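Local coordinates for protein acetolactate synthase, small subunit (Thermotoga maritima, PDB 2FGC) that is the small subunit of acetolactate synthase, a two-domain protein with an ACT-like domain that probably regulates the enzyme's catalytic subunit, at residues 100-104 against 180-184. Residues are numbered along the deposited sequence; the frame is centred on the assembly and turned at random.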
ATOM      1  N   VAL A 100      -0.670 -19.536  -1.040  1.00 56.21           N
ATOM      2  CA  VAL A 100      -0.550 -18.705  -2.250  1.00 57.29           C
ATOM      3  C   VAL A 100      -1.896 -18.790  -2.960  1.00 59.18           C
ATOM      4  O   VAL A 100      -2.402 -19.858  -3.182  1.00 61.63           O
ATOM      5  CB  VAL A 100       0.618 -19.187  -3.192  1.00 57.95           C
ATOM      6  CG1 VAL A 100       0.720 -18.333  -4.444  1.00 50.67           C
ATOM      7  CG2 VAL A 100       1.965 -19.221  -2.449  1.00 52.88           C
ATOM      8  N   THR A 101      -2.492 -17.648  -3.230  1.00 59.96           N
ATOM      9  CA  THR A 101      -3.809 -17.513  -3.877  1.00 62.29           C
ATOM     10  C   THR A 101      -3.650 -16.681  -5.167  1.00 57.87           C
ATOM     11  O   THR A 101      -3.433 -15.471  -5.101  1.00 53.30           O
ATOM     12  CB  THR A 101      -4.813 -16.698  -2.964  1.00 61.62           C
ATOM     13  OG1 THR A 101      -4.905 -17.294  -1.661  1.00 72.25           O
ATOM     14  CG2 THR A 101      -6.235 -16.567  -3.602  1.00 65.76           C
ATOM     15  N   PRO A 102      -3.736 -17.318  -6.336  1.00 57.79           N
ATOM     16  CA  PRO A 102      -3.832 -16.488  -7.553  1.00 57.18           C
ATOM     17  C   PRO A 102      -5.152 -15.687  -7.611  1.00 55.05           C
ATOM     18  O   PRO A 102      -6.221 -16.152  -7.193  1.00 53.66           O
ATOM     19  CB  PRO A 102      -3.757 -17.491  -8.698  1.00 55.57           C
ATOM     20  CG  PRO A 102      -3.305 -18.775  -8.075  1.00 63.51           C
ATOM     21  CD  PRO A 102      -3.720 -18.756  -6.625  1.00 58.60           C
ATOM     22  N   ILE A 103      -5.045 -14.461  -8.072  1.00 54.74           N
ATOM     23  CA  ILE A 103      -6.207 -13.629  -8.306  1.00 55.88           C
ATOM     24  C   ILE A 103      -6.677 -13.822  -9.735  1.00 57.43           C
ATOM     25  O   ILE A 103      -5.878 -13.959 -10.652  1.00 57.89           O
ATOM     26  CB  ILE A 103      -5.895 -12.168  -8.037  1.00 56.07           C
ATOM     27  CG1 ILE A 103      -5.947 -11.922  -6.531  1.00 57.50           C
ATOM     28  CG2 ILE A 103      -6.894 -11.306  -8.696  1.00 50.13           C
ATOM     29  CD1 ILE A 103      -4.636 -11.727  -5.973  1.00 67.23           C
ATOM     30  N   ASP A 104      -7.991 -13.861  -9.903  1.00 58.98           N
ATOM     31  CA  ASP A 104      -8.597 -14.108 -11.174  1.00 56.89           C
ATOM     32  C   ASP A 104      -7.987 -13.178 -12.212  1.00 57.18           C
ATOM     33  O   ASP A 104      -7.820 -11.990 -11.944  1.00 55.36           O
ATOM     34  CB  ASP A 104     -10.106 -13.931 -11.096  1.00 55.89           C
ATOM     35  CG  ASP A 104     -10.839 -14.674 -12.223  1.00 61.15           C
ATOM     36  OD1 ASP A 104     -10.657 -14.298 -13.407  1.00 62.02           O
ATOM     37  OD2 ASP A 104     -11.606 -15.632 -11.934  1.00 65.15           O
ATOM     38  N   VAL A 180      -3.714  -3.444  -4.183  1.00 52.72           N
ATOM     39  CA  VAL A 180      -4.377  -4.513  -3.429  1.00 51.47           C
ATOM     40  C   VAL A 180      -5.447  -5.100  -4.310  1.00 50.72           C
ATOM     41  O   VAL A 180      -6.161  -4.381  -5.011  1.00 55.00           O
ATOM     42  CB  VAL A 180      -5.029  -4.057  -2.123  1.00 50.57           C
ATOM     43  CG1 VAL A 180      -3.977  -3.713  -1.094  1.00 61.47           C
ATOM     44  CG2 VAL A 180      -5.760  -2.856  -2.375  1.00 54.96           C
ATOM     45  N   ALA A 181      -5.548  -6.419  -4.321  1.00 50.82           N
ATOM     46  CA  ALA A 181      -6.563  -7.062  -5.145  1.00 51.66           C
ATOM     47  C   ALA A 181      -7.091  -8.279  -4.424  1.00 50.86           C
ATOM     48  O   ALA A 181      -6.432  -8.841  -3.527  1.00 50.99           O
ATOM     49  CB  ALA A 181      -6.010  -7.413  -6.565  1.00 46.54           C
HETATM   50  N   MSE A 182      -8.287  -8.653  -4.835  1.00 50.96           N
HETATM   51  CA  MSE A 182      -9.076  -9.720  -4.250  1.00 57.53           C
HETATM   52  C   MSE A 182     -10.021 -10.234  -5.340  1.00 52.57           C
HETATM   53  O   MSE A 182     -10.474  -9.454  -6.187  1.00 51.21           O
HETATM   54  CB  MSE A 182      -9.940  -9.106  -3.165  1.00 54.85           C
HETATM   55  CG  MSE A 182     -10.536 -10.039  -2.188  1.00 65.67           C
HETATM   56 SE   MSE A 182     -10.890  -8.948  -0.562  1.00 73.16          SE
HETATM   57  CE  MSE A 182      -8.994  -8.835   0.323  1.00 76.61           C
ATOM     58  N   ASN A 183     -10.342 -11.525  -5.284  1.00 46.77           N
ATOM     59  CA  ASN A 183     -11.409 -12.051  -6.079  1.00 47.12           C
ATOM     60  C   ASN A 183     -12.765 -11.574  -5.553  1.00 46.94           C
ATOM     61  O   ASN A 183     -12.997 -11.525  -4.332  1.00 49.34           O
ATOM     62  CB  ASN A 183     -11.350 -13.584  -6.110  1.00 48.08           C
ATOM     63  CG  ASN A 183     -10.077 -14.117  -6.779  1.00 51.28           C
ATOM     64  OD1 ASN A 183      -9.676 -13.663  -7.852  1.00 51.99           O
ATOM     65  ND2 ASN A 183      -9.449 -15.086  -6.145  1.00 48.75           N
ATOM     66  N   ARG A 184     -13.659 -11.246  -6.477  1.00 43.72           N
ATOM     67  CA  ARG A 184     -15.033 -10.977  -6.158  1.00 47.22           C
ATOM     68  C   ARG A 184     -15.713 -12.184  -5.561  1.00 50.93           C
ATOM     69  O   ARG A 184     -15.227 -13.296  -5.710  1.00 54.96           O
ATOM     70  CB  ARG A 184     -15.775 -10.542  -7.419  1.00 45.60           C
ATOM     71  CG  ARG A 184     -15.499  -9.051  -7.698  1.00 45.76           C
ATOM     72  CD  ARG A 184     -16.236  -8.639  -8.981  1.00 51.55           C
ATOM     73  NE  ARG A 184     -15.678  -7.417  -9.516  1.00 55.54           N
ATOM     74  CZ  ARG A 184     -16.034  -6.206  -9.107  1.00 57.27           C
ATOM     75  NH1 ARG A 184     -16.963  -6.041  -8.165  1.00 49.09           N
ATOM     76  NH2 ARG A 184     -15.457  -5.164  -9.639  1.00 58.36           N
TER
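Asn183 reaches with its carboxamide to the backbone where the chain leaves strand 97-102, and its OD1 accepts the amide hydrogen of Asp104 in the one hydrogen bond between the segments. Asp104 N lies 2.7 Å from Asn183 OD1, the N-H points almost straight at the oxygen (172°), and the donor sits in the plane of the amide, at a C=O...N angle of 148°. The torsion chi1 of -64° sets CG beside the backbone N of Asn183 and opposite its carbonyl carbon, and from there the short side chain spans the gap between the touching parts of the two segments, which run at a steep angle to each other. Asparagine suits the place because its carbonyl is a neutral acceptor on a short arm, able to meet a backbone N-H across the contact. The other arm, Asn183 ND2, comes within 3.6 Å of Pro102 O and 4.4 Å of Thr101 CG2, loose contacts that leave OD1 as the gripping atom.

Ile103 packs beside this bond. Its apolar contact is that of Ile103 CG1, 4.5 Å from Ala181 CB, while Ile103 CG2 packs against the amide oxygen, 3.7 Å from Asn183 OD1. CG1 turns to the side of its own backbone N, which carries Ile103 CD1 to 4.2 Å from Ala181 O. A branched aliphatic chain fills this buried position between the two domains, also touching Leu31 and Arg110, and the small Ala181 leaves room for it. Asp104 takes its carboxylate elsewhere: only CB comes close to Asn183, 3.3 Å from OD1, whereas OD1 of Asp104 accepts from Leu106 N and Asn109 ND2, in the turn that leads to strand 110-121.

The contact joins the end of strand 97-102, in the N-terminal ACT-like domain, to the end of strand 171-183 in the C-terminal domain; each domain has the beta-alpha-beta-beta-alpha-beta order and antiparallel sheet of the ferredoxin-like fold.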